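Local coordinates for protein putative drug/sodium antiporter (Escherichia coli, PDB 4Z3N) that probably exports the genotoxin colibactin across the bacterial membrane as an antiporter of the MATE (multidrug and toxic compound extrusion) family, at residues Phe385-Ser389 with Thr443-Ala447; Ala392-Tyr396 with Ala450-Leu454. One frame throughout, in Å; residues are numbered along the deposited sequence.

Contact 1: residues Phe385-Ser389 with Thr443-Ala447. With OLC ((2R)-2,3-dihydroxypropyl (9Z)-octadec-9-enoate), chain B.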
loop_
_atom_site.group_PDB
_atom_site.type_symbol
_atom_site.label_atom_id
_atom_site.label_comp_id
_atom_site.label_asym_id
_atom_site.label_seq_id
_atom_site.Cartn_x
_atom_site.Cartn_y
_atom_site.Cartn_z
ATOM N N PHE A 385 3.772 -15.969 -5.272
ATOM C CA PHE A 385 4.355 -15.608 -6.555
ATOM C C PHE A 385 4.231 -14.107 -6.855
ATOM O O PHE A 385 5.057 -13.558 -7.578
ATOM C CB PHE A 385 3.712 -16.440 -7.663
ATOM C CG PHE A 385 4.233 -17.848 -7.726
ATOM C CD1 PHE A 385 3.597 -18.860 -7.033
ATOM C CD2 PHE A 385 5.399 -18.147 -8.444
ATOM C CE1 PHE A 385 4.089 -20.150 -7.063
ATOM C CE2 PHE A 385 5.888 -19.435 -8.490
ATOM C CZ PHE A 385 5.231 -20.442 -7.798
ATOM N N VAL A 386 3.216 -13.448 -6.285
ATOM C CA VAL A 386 3.065 -11.999 -6.379
ATOM C C VAL A 386 4.323 -11.278 -5.853
ATOM O O VAL A 386 4.694 -10.206 -6.347
ATOM C CB VAL A 386 1.790 -11.514 -5.598
ATOM C CG1 VAL A 386 1.638 -9.981 -5.634
ATOM C CG2 VAL A 386 0.545 -12.177 -6.149
ATOM N N ALA A 387 4.989 -11.876 -4.868
ATOM C CA ALA A 387 6.193 -11.277 -4.288
ATOM C C ALA A 387 7.270 -11.040 -5.332
ATOM O O ALA A 387 8.024 -10.072 -5.256
ATOM C CB ALA A 387 6.736 -12.142 -3.185
ATOM N N ILE A 388 7.341 -11.916 -6.320
ATOM C CA ILE A 388 8.436 -11.843 -7.277
ATOM C C ILE A 388 8.364 -10.564 -8.111
ATOM O O ILE A 388 9.346 -9.816 -8.198
ATOM C CB ILE A 388 8.460 -13.102 -8.178
ATOM C CG1 ILE A 388 8.762 -14.339 -7.314
ATOM C CG2 ILE A 388 9.524 -12.963 -9.256
ATOM C CD1 ILE A 388 8.146 -15.602 -7.803
ATOM N N SER A 389 7.199 -10.282 -8.691
ATOM C CA SER A 389 7.035 -9.061 -9.474
ATOM C C SER A 389 6.828 -7.807 -8.606
ATOM O O SER A 389 7.306 -6.722 -8.949
ATOM C CB SER A 389 5.880 -9.214 -10.451
ATOM O OG SER A 389 4.659 -9.150 -9.756
ATOM N N THR A 443 -0.015 -12.957 -12.727
ATOM C CA THR A 443 0.976 -13.096 -11.663
ATOM C C THR A 443 2.100 -14.023 -12.083
ATOM O O THR A 443 3.244 -13.897 -11.635
ATOM C CB THR A 443 0.321 -13.627 -10.337
ATOM O OG1 THR A 443 -0.374 -12.554 -9.690
ATOM C CG2 THR A 443 1.370 -14.187 -9.367
ATOM N N PHE A 444 1.780 -14.988 -12.928
ATOM C CA PHE A 444 2.823 -15.928 -13.302
ATOM C C PHE A 444 3.719 -15.344 -14.391
ATOM O O PHE A 444 4.933 -15.338 -14.240
ATOM C CB PHE A 444 2.201 -17.279 -13.664
ATOM C CG PHE A 444 1.629 -17.983 -12.457
ATOM C CD1 PHE A 444 2.473 -18.495 -11.470
ATOM C CD2 PHE A 444 0.259 -18.063 -12.263
ATOM C CE1 PHE A 444 1.953 -19.112 -10.333
ATOM C CE2 PHE A 444 -0.268 -18.677 -11.129
ATOM C CZ PHE A 444 0.584 -19.203 -10.167
ATOM N N VAL A 445 3.119 -14.784 -15.436
ATOM C CA VAL A 445 3.859 -14.100 -16.486
ATOM C C VAL A 445 4.785 -13.004 -15.907
ATOM O O VAL A 445 5.979 -12.949 -16.210
ATOM C CB VAL A 445 2.872 -13.496 -17.518
ATOM C CG1 VAL A 445 3.605 -12.854 -18.692
ATOM C CG2 VAL A 445 1.960 -14.572 -18.031
ATOM N N ALA A 446 4.216 -12.155 -15.060
ATOM C CA ALA A 446 4.949 -11.095 -14.387
ATOM C C ALA A 446 6.090 -11.620 -13.495
ATOM O O ALA A 446 7.101 -10.944 -13.300
ATOM C CB ALA A 446 3.975 -10.245 -13.563
ATOM N N ALA A 447 5.934 -12.823 -12.949
ATOM C CA ALA A 447 6.987 -13.421 -12.126
ATOM C C ALA A 447 8.105 -13.880 -13.047
ATOM O O ALA A 447 9.278 -13.737 -12.749
ATOM C CB ALA A 447 6.452 -14.569 -11.314
HETATM C C18 OLC B . -0.925 -5.966 -4.865
HETATM C C10 OLC B . -4.038 -14.012 -6.567
HETATM C C9 OLC B . -4.781 -13.465 -5.582
HETATM C C17 OLC B . -1.526 -7.358 -4.881
HETATM C C11 OLC B . -3.618 -13.198 -7.775
HETATM C C8 OLC B . -5.850 -14.304 -4.901
HETATM C C24 OLC B . -7.632 -9.948 -12.728
HETATM C C16 OLC B . -1.630 -7.833 -6.312
HETATM C C12 OLC B . -4.126 -11.763 -7.712
HETATM C C7 OLC B . -6.522 -13.556 -3.764
HETATM C C15 OLC B . -2.125 -9.273 -6.360
HETATM C C13 OLC B . -3.025 -10.805 -8.167
HETATM C C6 OLC B . -7.528 -12.553 -4.296
HETATM C C14 OLC B . -3.112 -9.440 -7.508
HETATM C C5 OLC B . -8.408 -13.182 -5.357
HETATM C C4 OLC B . -9.020 -12.094 -6.227
HETATM C C3 OLC B . -7.953 -11.123 -6.691
HETATM C C2 OLC B . -8.417 -10.298 -7.877
HETATM C C21 OLC B . -6.070 -9.840 -10.788
HETATM C C1 OLC B . -7.219 -9.881 -8.721
HETATM C C22 OLC B . -6.293 -9.433 -12.234
HETATM O O19 OLC B . -6.116 -9.701 -8.223
HETATM O O25 OLC B . -8.271 -8.941 -13.486
HETATM O O23 OLC B . -6.276 -8.022 -12.339
HETATM O O20 OLC B . -7.320 -9.844 -10.119
#
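The short helical segments Phe385-Ser389 and Thr443-Ala447 run in broadly the same direction at 45°, their axes 8.1 Å apart, and they come together most closely at Ser389 and Ala447, whose CA atoms are 5.1 Å apart. At the other end the two phenylalanines form an edge-to-face pair, with ring centroids 5.1 Å apart and planes inclined at 56°. Phe444 presents its CE1 corner to one face of Phe385, nearer the rim than the middle, 3.7 Å from Phe385 CG. Phe341 adds a further edge-to-face partner for Phe385. Thr443 is split between two surroundings by its first torsion: CG2, anti to the backbone N, lies 3.7 Å from Phe385 CB, while OG1 faces Val386 CG2 and the acyl chain of a bound monoolein, which also runs past Val386 CG1. This is lateral packing of two predicted membrane-spanning helices in the all-helical MATE fold, with lipid-like chains lying against its flank. Further along, where the backbones are closest, the residues are mostly small. Ala447 CB sits 4.0 Å from Ile388 CB, and Ile388 CG2 rests near Ala447 O. Ser389 turns its CB toward Ala446, 3.8 Å from that residue's CB; its OG, between the backbone N and the carbonyl carbon (chi1 74°), hydrogen-bonds to Arg412 NH1 of helix 402-413, which gives this buried hydroxyl a polar partner.

Contact 2: residues Ala392-Tyr396 with Ala450-Leu454; sequences ASEYY and AWRLL. With OLC ((2R)-2,3-dihydroxypropyl (9Z)-octadec-9-enoate), chain F.
Between the helical segment Ala392-Tyr396 and the helix end at Ala450-Leu454 the backbones are nearest at Ala392 and Ala450, with CA atoms 5.9 Å apart, and spread from there toward Tyr396 and Leu454, where the segment Ala450-Leu454 leaves its helix. The alanine methyls meet directly, Ala392 CB to Ala450 CB at 3.7 Å. Leu454 reaches across where the backbones diverge, and its two methyls serve different partners. CD1 stands over the centre of the Tyr395 ring in a CH-pi contact, 3.7 Å from the centroid and only 10° off the ring normal; Tyr395 CG, anti to the backbone N (chi1 -180°), sets the ring with that face to the methyl. CD2 touches both Ala392 CB and the Tyr396 ring, 4.0 Å from Tyr396 CE2. The Tyr396 ring extends across to the last helical turn, bringing its OH to 3.4 Å from Leu453 CB. Trp451 points away from this interface, and one face of its indole carries the chain of a bound monoolein, consistent with a lipid-facing side of the helix. Tyr395 OH hydrogen-bonds to Thr329 OG1 of helix 326-358, whose Leu330 and Tyr333 also pack on Leu454. Helix 402-413 closes on Ala392 and Tyr396, and helix 458-467 supplies Leu460 and Trp463 against the two tyrosines.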
loop_
_atom_site.group_PDB
_atom_site.type_symbol
_atom_site.label_atom_id
_atom_site.label_comp_id
_atom_site.label_asym_id
_atom_site.label_seq_id
_atom_site.Cartn_x
_atom_site.Cartn_y
_atom_site.Cartn_z
ATOM N N ALA A 392 10.196 -6.764 -7.425
ATOM C CA ALA A 392 10.851 -6.214 -8.612
ATOM C C ALA A 392 10.442 -4.752 -8.840
ATOM O O ALA A 392 11.277 -3.932 -9.233
ATOM C CB ALA A 392 10.542 -7.060 -9.848
ATOM N N SER A 393 9.170 -4.423 -8.585
ATOM C CA SER A 393 8.687 -3.034 -8.708
ATOM C C SER A 393 9.333 -2.075 -7.708
ATOM O O SER A 393 9.644 -0.933 -8.029
ATOM C CB SER A 393 7.172 -2.967 -8.537
ATOM O OG SER A 393 6.536 -3.363 -9.730
ATOM N N GLU A 394 9.496 -2.551 -6.483
ATOM C CA GLU A 394 10.141 -1.791 -5.438
ATOM C C GLU A 394 11.595 -1.462 -5.841
ATOM O O GLU A 394 12.058 -0.341 -5.615
ATOM C CB GLU A 394 10.099 -2.576 -4.121
ATOM C CG GLU A 394 10.157 -1.721 -2.858
ATOM C CD GLU A 394 8.886 -0.904 -2.659
ATOM O OE1 GLU A 394 8.021 -0.951 -3.564
ATOM O OE2 GLU A 394 8.742 -0.224 -1.607
ATOM N N TYR A 395 12.287 -2.441 -6.437
ATOM C CA TYR A 395 13.672 -2.299 -6.874
ATOM C C TYR A 395 13.858 -1.164 -7.904
ATOM O O TYR A 395 14.781 -0.343 -7.803
ATOM C CB TYR A 395 14.177 -3.638 -7.454
ATOM C CG TYR A 395 15.621 -3.613 -7.944
ATOM C CD1 TYR A 395 15.926 -3.188 -9.230
ATOM C CD2 TYR A 395 16.669 -4.008 -7.124
ATOM C CE1 TYR A 395 17.212 -3.157 -9.690
ATOM C CE2 TYR A 395 17.974 -3.977 -7.580
ATOM C CZ TYR A 395 18.243 -3.545 -8.872
ATOM O OH TYR A 395 19.541 -3.510 -9.368
ATOM N N TYR A 396 12.989 -1.117 -8.897
ATOM C CA TYR A 396 13.063 -0.053 -9.877
ATOM C C TYR A 396 12.711 1.315 -9.287
ATOM O O TYR A 396 13.263 2.338 -9.685
ATOM C CB TYR A 396 12.167 -0.383 -11.063
ATOM C CG TYR A 396 12.771 -1.474 -11.907
ATOM C CD1 TYR A 396 13.946 -1.255 -12.616
ATOM C CD2 TYR A 396 12.192 -2.732 -11.968
ATOM C CE1 TYR A 396 14.520 -2.259 -13.380
ATOM C CE2 TYR A 396 12.753 -3.738 -12.725
ATOM C CZ TYR A 396 13.909 -3.504 -13.433
ATOM O OH TYR A 396 14.443 -4.524 -14.188
ATOM N N ALA A 450 9.961 -10.543 -14.054
ATOM C CA ALA A 450 10.854 -10.152 -12.965
ATOM C C ALA A 450 12.142 -10.971 -12.930
ATOM O O ALA A 450 13.226 -10.400 -12.907
ATOM C CB ALA A 450 10.128 -10.265 -11.612
ATOM N N TRP A 451 12.006 -12.297 -12.918
ATOM C CA TRP A 451 13.136 -13.231 -12.946
ATOM C C TRP A 451 14.141 -12.967 -14.097
ATOM O O TRP A 451 15.358 -13.085 -13.912
ATOM C CB TRP A 451 12.602 -14.663 -13.033
ATOM C CG TRP A 451 13.651 -15.751 -13.080
ATOM C CD1 TRP A 451 14.900 -15.712 -12.535
ATOM C CD2 TRP A 451 13.534 -17.037 -13.716
ATOM N NE1 TRP A 451 15.573 -16.886 -12.795
ATOM C CE2 TRP A 451 14.758 -17.715 -13.514
ATOM C CE3 TRP A 451 12.515 -17.679 -14.435
ATOM C CZ2 TRP A 451 14.991 -19.003 -14.004
ATOM C CZ3 TRP A 451 12.748 -18.962 -14.920
ATOM C CH2 TRP A 451 13.977 -19.610 -14.700
ATOM N N ARG A 452 13.639 -12.603 -15.275
ATOM C CA ARG A 452 14.508 -12.312 -16.414
ATOM C C ARG A 452 15.201 -10.962 -16.316
ATOM O O ARG A 452 16.357 -10.830 -16.715
ATOM C CB ARG A 452 13.717 -12.384 -17.717
ATOM C CG ARG A 452 13.172 -13.780 -17.965
ATOM C CD ARG A 452 12.639 -13.934 -19.372
ATOM N NE ARG A 452 12.214 -15.304 -19.644
ATOM C CZ ARG A 452 11.703 -15.703 -20.804
ATOM N NH1 ARG A 452 11.549 -14.833 -21.799
ATOM N NH2 ARG A 452 11.345 -16.969 -20.964
ATOM N N LEU A 453 14.496 -9.962 -15.797
ATOM C CA LEU A 453 15.037 -8.621 -15.717
ATOM C C LEU A 453 15.966 -8.414 -14.521
ATOM O O LEU A 453 16.736 -7.473 -14.507
ATOM C CB LEU A 453 13.920 -7.574 -15.660
ATOM C CG LEU A 453 13.008 -7.324 -16.860
ATOM C CD1 LEU A 453 11.922 -6.308 -16.500
ATOM C CD2 LEU A 453 13.779 -6.892 -18.088
ATOM N N LEU A 454 15.910 -9.253 -13.501
ATOM C CA LEU A 454 16.710 -8.898 -12.342
ATOM C C LEU A 454 17.976 -9.722 -12.351
ATOM O O LEU A 454 18.061 -10.828 -11.840
ATOM C CB LEU A 454 15.919 -9.098 -11.034
ATOM C CG LEU A 454 15.129 -7.900 -10.467
ATOM C CD1 LEU A 454 16.071 -6.814 -9.942
ATOM C CD2 LEU A 454 14.105 -7.304 -11.460
HETATM C C18 OLC F . 6.199 -19.638 -12.900
HETATM C C10 OLC F . 15.024 -18.645 -9.524
HETATM C C9 OLC F . 16.132 -18.414 -8.786
HETATM C C17 OLC F . 7.281 -18.571 -12.835
HETATM C C11 OLC F . 13.685 -18.043 -9.132
HETATM C C8 OLC F . 16.944 -17.154 -9.041
HETATM C C16 OLC F . 8.276 -18.886 -11.732
HETATM C C12 OLC F . 12.839 -17.814 -10.369
HETATM C C7 OLC F . 18.319 -17.225 -8.400
HETATM C C15 OLC F . 9.283 -17.764 -11.517
HETATM C C13 OLC F . 11.357 -18.045 -10.096
HETATM C C6 OLC F . 19.299 -16.452 -9.249
HETATM C C14 OLC F . 10.679 -18.340 -11.422
#

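Overall arrangement
Both contacts join helix 382-399 to helix 432-453, as successive zones of one interface with centres about 10 Å apart, and they meet where Ile388 O and Ser389 CA lie against Ala450 CB. Each is mainly buried and mainly apolar. Monoolein touches contact 1 itself, whereas in contact 2 it lies on Trp451, which points away from the interface. In contact 1 both segments are helical throughout, and its serine hydroxyl is bonded to Arg412 of helix 402-413. Contact 2 lies where helix 432-453 ends, and the leucine just past it packs against the tyrosine rings; aromatic-aromatic pairing in contact 1 thus gives way to tyrosine-leucine packing, with one tyrosine tied to Thr329.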